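PDB 6FTF: protein kinase A regulatory subunit, putative from Trypanosoma cruzi, which probably restrains a protein kinase A catalytic subunit until nucleoside-type ligands, rather than cyclic AMP, occupy its two cyclic nucleotide-binding domains. Local coordinates for residues I150-N162 with E173-E185. Sequence-based numbering, arbitrary orientation.
Sequences IRRRETYIQFLAN and EKLQLADALSSEE. With EDO (1,2-ethanediol), chain B.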
# COMPACT_ATOMS: atom_id res chain seq x y z
N ILE A 150 -2.74 11.74 -9.17
CA ILE A 150 -2.95 11.37 -10.57
C ILE A 150 -1.61 11.19 -11.28
O ILE A 150 -1.42 10.24 -12.04
CB ILE A 150 -3.89 12.38 -11.24
CG1 ILE A 150 -5.32 12.21 -10.65
CG2 ILE A 150 -3.90 12.19 -12.75
CD1 ILE A 150 -6.40 13.15 -11.20
N ARG A 151 -0.66 12.09 -11.03
CA ARG A 151 0.68 11.96 -11.60
C ARG A 151 1.35 10.68 -11.16
O ARG A 151 2.01 10.01 -11.96
CB ARG A 151 1.52 13.17 -11.17
CG ARG A 151 2.97 13.11 -11.59
CD ARG A 151 3.74 14.31 -11.01
NE ARG A 151 5.14 14.32 -11.40
CZ ARG A 151 5.61 14.85 -12.53
NH1 ARG A 151 4.79 15.43 -13.40
NH2 ARG A 151 6.90 14.81 -12.80
N ARG A 152 1.19 10.32 -9.88
CA ARG A 152 1.81 9.10 -9.38
C ARG A 152 1.22 7.88 -10.07
O ARG A 152 1.94 6.97 -10.48
CB ARG A 152 1.63 9.03 -7.87
CG ARG A 152 2.35 7.85 -7.22
CD ARG A 152 2.12 7.78 -5.73
NE ARG A 152 2.52 9.01 -5.04
CZ ARG A 152 1.68 9.93 -4.56
NH1 ARG A 152 0.37 9.78 -4.61
NH2 ARG A 152 2.17 11.01 -3.97
N ARG A 153 -0.10 7.86 -10.22
CA ARG A 153 -0.72 6.77 -10.96
C ARG A 153 -0.21 6.69 -12.40
O ARG A 153 0.05 5.60 -12.91
CB ARG A 153 -2.25 6.90 -10.89
CG ARG A 153 -2.80 6.51 -9.52
CD ARG A 153 -4.25 6.95 -9.33
NE ARG A 153 -4.79 6.32 -8.14
CZ ARG A 153 -5.94 5.68 -8.06
NH1 ARG A 153 -6.80 5.67 -9.07
NH2 ARG A 153 -6.26 5.08 -6.93
N GLU A 154 -0.05 7.84 -13.07
CA GLU A 154 0.51 7.86 -14.43
C GLU A 154 1.92 7.32 -14.45
O GLU A 154 2.35 6.70 -15.43
CB GLU A 154 0.55 9.29 -14.97
CG GLU A 154 -0.74 9.79 -15.51
CD GLU A 154 -1.37 8.85 -16.52
OE1 GLU A 154 -0.71 8.57 -17.55
OE2 GLU A 154 -2.51 8.38 -16.28
N THR A 155 2.69 7.57 -13.40
CA THR A 155 4.09 7.15 -13.37
C THR A 155 4.20 5.64 -13.43
O THR A 155 5.11 5.11 -14.08
CB THR A 155 4.77 7.70 -12.12
OG1 THR A 155 4.75 9.13 -12.17
CG2 THR A 155 6.21 7.24 -11.98
N TYR A 156 3.28 4.92 -12.79
CA TYR A 156 3.44 3.49 -12.62
C TYR A 156 2.48 2.59 -13.39
O TYR A 156 2.81 1.42 -13.58
CB TYR A 156 3.39 3.10 -11.13
CG TYR A 156 4.46 3.80 -10.34
CD1 TYR A 156 5.80 3.49 -10.49
CD2 TYR A 156 4.14 4.82 -9.48
CE1 TYR A 156 6.78 4.19 -9.80
CE2 TYR A 156 5.10 5.51 -8.78
CZ TYR A 156 6.42 5.20 -8.96
OH TYR A 156 7.39 5.91 -8.28
N ILE A 157 1.30 3.05 -13.79
CA ILE A 157 0.26 2.08 -14.20
C ILE A 157 0.68 1.28 -15.44
O ILE A 157 0.44 0.06 -15.50
CB ILE A 157 -1.12 2.75 -14.34
CG1 ILE A 157 -2.21 1.68 -14.56
CG2 ILE A 157 -1.17 3.77 -15.43
CD1 ILE A 157 -2.30 0.63 -13.48
N GLN A 158 1.28 1.92 -16.43
CA GLN A 158 1.67 1.18 -17.64
C GLN A 158 2.73 0.12 -17.32
O GLN A 158 2.68 -1.00 -17.85
CB GLN A 158 2.14 2.14 -18.72
CG GLN A 158 2.27 1.51 -20.11
CD GLN A 158 3.60 0.84 -20.38
OE1 GLN A 158 4.61 1.13 -19.74
NE2 GLN A 158 3.61 -0.03 -21.37
N PHE A 159 3.67 0.45 -16.45
CA PHE A 159 4.67 -0.52 -16.01
C PHE A 159 4.02 -1.67 -15.25
O PHE A 159 4.30 -2.84 -15.52
CB PHE A 159 5.69 0.19 -15.12
CG PHE A 159 6.59 -0.76 -14.38
CD1 PHE A 159 7.54 -1.49 -15.06
CD2 PHE A 159 6.46 -0.95 -13.03
CE1 PHE A 159 8.37 -2.38 -14.40
CE2 PHE A 159 7.30 -1.85 -12.36
CZ PHE A 159 8.24 -2.56 -13.06
N LEU A 160 3.15 -1.35 -14.29
CA LEU A 160 2.55 -2.40 -13.47
C LEU A 160 1.73 -3.35 -14.31
O LEU A 160 1.63 -4.55 -13.99
CB LEU A 160 1.69 -1.80 -12.36
CG LEU A 160 2.42 -0.89 -11.36
CD1 LEU A 160 1.44 -0.28 -10.40
CD2 LEU A 160 3.49 -1.66 -10.61
N ALA A 161 1.13 -2.86 -15.39
CA ALA A 161 0.38 -3.69 -16.33
C ALA A 161 1.26 -4.68 -17.08
O ALA A 161 0.72 -5.51 -17.82
CB ALA A 161 -0.32 -2.79 -17.35
N ASN A 162 2.57 -4.59 -16.93
CA ASN A 162 3.48 -5.49 -17.61
C ASN A 162 4.30 -6.34 -16.63
O ASN A 162 5.21 -7.06 -17.07
CB ASN A 162 4.42 -4.69 -18.52
CG ASN A 162 3.75 -4.24 -19.79
OD1 ASN A 162 3.61 -5.02 -20.74
ND2 ASN A 162 3.32 -2.99 -19.82
N GLU A 173 -6.98 -2.41 -8.62
CA GLU A 173 -5.99 -2.89 -7.67
C GLU A 173 -4.57 -2.48 -8.05
O GLU A 173 -3.74 -2.20 -7.19
CB GLU A 173 -6.10 -4.40 -7.53
CG GLU A 173 -7.36 -4.84 -6.85
CD GLU A 173 -7.58 -6.34 -6.91
OE1 GLU A 173 -7.35 -6.94 -7.99
OE2 GLU A 173 -8.01 -6.91 -5.86
N LYS A 174 -4.26 -2.47 -9.35
CA LYS A 174 -2.95 -1.96 -9.77
C LYS A 174 -2.78 -0.49 -9.41
O LYS A 174 -1.71 -0.07 -8.99
CB LYS A 174 -2.77 -2.18 -11.28
CG LYS A 174 -2.64 -3.65 -11.68
CD LYS A 174 -2.25 -3.81 -13.15
CE LYS A 174 -2.22 -5.26 -13.61
NZ LYS A 174 -3.48 -5.63 -14.27
N LEU A 175 -3.84 0.29 -9.56
CA LEU A 175 -3.77 1.71 -9.21
C LEU A 175 -3.64 1.90 -7.70
O LEU A 175 -2.96 2.83 -7.25
CB LEU A 175 -4.98 2.44 -9.74
CG LEU A 175 -4.98 2.52 -11.27
CD1 LEU A 175 -6.37 2.86 -11.76
CD2 LEU A 175 -3.96 3.53 -11.79
N GLN A 176 -4.26 1.02 -6.91
CA GLN A 176 -4.11 1.04 -5.45
C GLN A 176 -2.66 0.79 -5.06
O GLN A 176 -2.14 1.41 -4.12
CB GLN A 176 -5.06 0.01 -4.85
CG GLN A 176 -5.00 -0.26 -3.38
CD GLN A 176 -6.17 -1.12 -2.97
OE1 GLN A 176 -6.18 -2.34 -3.19
NE2 GLN A 176 -7.18 -0.48 -2.46
N LEU A 177 -1.98 -0.11 -5.76
CA LEU A 177 -0.54 -0.29 -5.55
C LEU A 177 0.22 0.97 -5.95
O LEU A 177 1.10 1.44 -5.22
CB LEU A 177 -0.07 -1.52 -6.34
CG LEU A 177 1.43 -1.74 -6.37
CD1 LEU A 177 2.03 -1.93 -4.99
CD2 LEU A 177 1.73 -2.92 -7.25
N ALA A 178 -0.10 1.53 -7.12
CA ALA A 178 0.60 2.73 -7.58
C ALA A 178 0.52 3.86 -6.55
O ALA A 178 1.48 4.64 -6.40
CB ALA A 178 0.02 3.21 -8.91
N ASP A 179 -0.62 3.98 -5.86
CA ASP A 179 -0.80 5.03 -4.85
C ASP A 179 0.28 5.00 -3.78
O ASP A 179 0.53 6.02 -3.14
CB ASP A 179 -2.16 4.85 -4.16
CG ASP A 179 -3.35 5.31 -4.98
OD1 ASP A 179 -3.22 6.27 -5.77
OD2 ASP A 179 -4.44 4.71 -4.81
N ALA A 180 0.87 3.83 -3.52
CA ALA A 180 1.82 3.63 -2.44
C ALA A 180 3.26 3.54 -2.93
O ALA A 180 4.16 3.31 -2.11
CB ALA A 180 1.46 2.37 -1.64
N LEU A 181 3.53 3.72 -4.22
CA LEU A 181 4.87 3.55 -4.77
C LEU A 181 5.60 4.88 -4.90
O LEU A 181 5.01 5.92 -5.22
CB LEU A 181 4.83 2.89 -6.14
CG LEU A 181 4.34 1.45 -6.18
CD1 LEU A 181 4.25 0.98 -7.61
CD2 LEU A 181 5.23 0.53 -5.39
N SER A 182 6.91 4.82 -4.69
CA SER A 182 7.83 5.87 -5.07
C SER A 182 8.98 5.22 -5.82
O SER A 182 9.05 4.00 -5.92
CB SER A 182 8.33 6.67 -3.85
OG SER A 182 9.08 5.85 -2.99
N SER A 183 9.85 6.03 -6.40
CA SER A 183 10.94 5.50 -7.21
C SER A 183 12.28 5.74 -6.52
O SER A 183 12.47 6.75 -5.83
CB SER A 183 10.95 6.14 -8.59
OG SER A 183 9.76 5.79 -9.30
N GLU A 184 13.22 4.82 -6.72
CA GLU A 184 14.57 5.01 -6.23
C GLU A 184 15.51 4.36 -7.22
O GLU A 184 15.24 3.25 -7.70
CB GLU A 184 14.76 4.40 -4.84
CG GLU A 184 16.12 4.74 -4.27
CD GLU A 184 16.29 4.39 -2.80
OE1 GLU A 184 17.33 4.77 -2.23
OE2 GLU A 184 15.40 3.74 -2.22
N GLU A 185 16.61 5.04 -7.51
CA GLU A 185 17.61 4.57 -8.45
C GLU A 185 18.91 4.25 -7.71
O GLU A 185 19.21 4.85 -6.66
CB GLU A 185 17.87 5.59 -9.56
CG GLU A 185 16.60 5.99 -10.28
CD GLU A 185 16.82 6.66 -11.64
OE1 GLU A 185 17.94 6.60 -12.20
OE2 GLU A 185 15.84 7.25 -12.15
C1 EDO B . 0.09 -0.96 -22.48
O1 EDO B . 1.32 -0.31 -22.85
C2 EDO B . 0.33 -2.05 -21.45
O2 EDO B . 1.34 -2.94 -21.91
O HOH W 1 -1.29 8.09 -6.36
O HOH W 2 5.38 8.61 -5.26
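R153 lays one face of its guanidinium against L175, whose CB lies 3.7 Å from the guanidinium plane, over its centre. The same group grips the D179 carboxylate side-on: NE meets OD1 and NH2 meets OD2, each at 2.8 Å and nearly straight. Both oxygens are approached on their syn sides, with the two planes 27° apart, so this two-pronged salt bridge fixes the rotation of both groups; NH1 bonds to the Y116 hydroxyl. D179 OD1 also accepts from a water held by R152 NH1. A second water joins R152 NE to the carbonyl of L181; the R152 chain bends at chi3 (-57°), which turns NE toward this water.

L181 CB lies over one face of the Y156 ring, toward the rim, 3.9 Å from the centroid in a CH-pi contact; T155 CG2 of the same helix covers the opposite face. At the ring's edge Y156 OH is 2.6 Å from S183 OG, a short hydrogen bond, with either hydroxyl as possible donor, tying the helix to strand 181-185. L160 meets L181 tip to tip, while I157 CD1 lies 3.6 Å from K174 CB.

The axes of helices 150-160 and 173-178 approach to 8.9 Å at 124°. Helix 150-160 runs on from the first cyclic nucleotide-binding domain and packs on the helix and first strand that open the second, consistent with the latter's N3A motif.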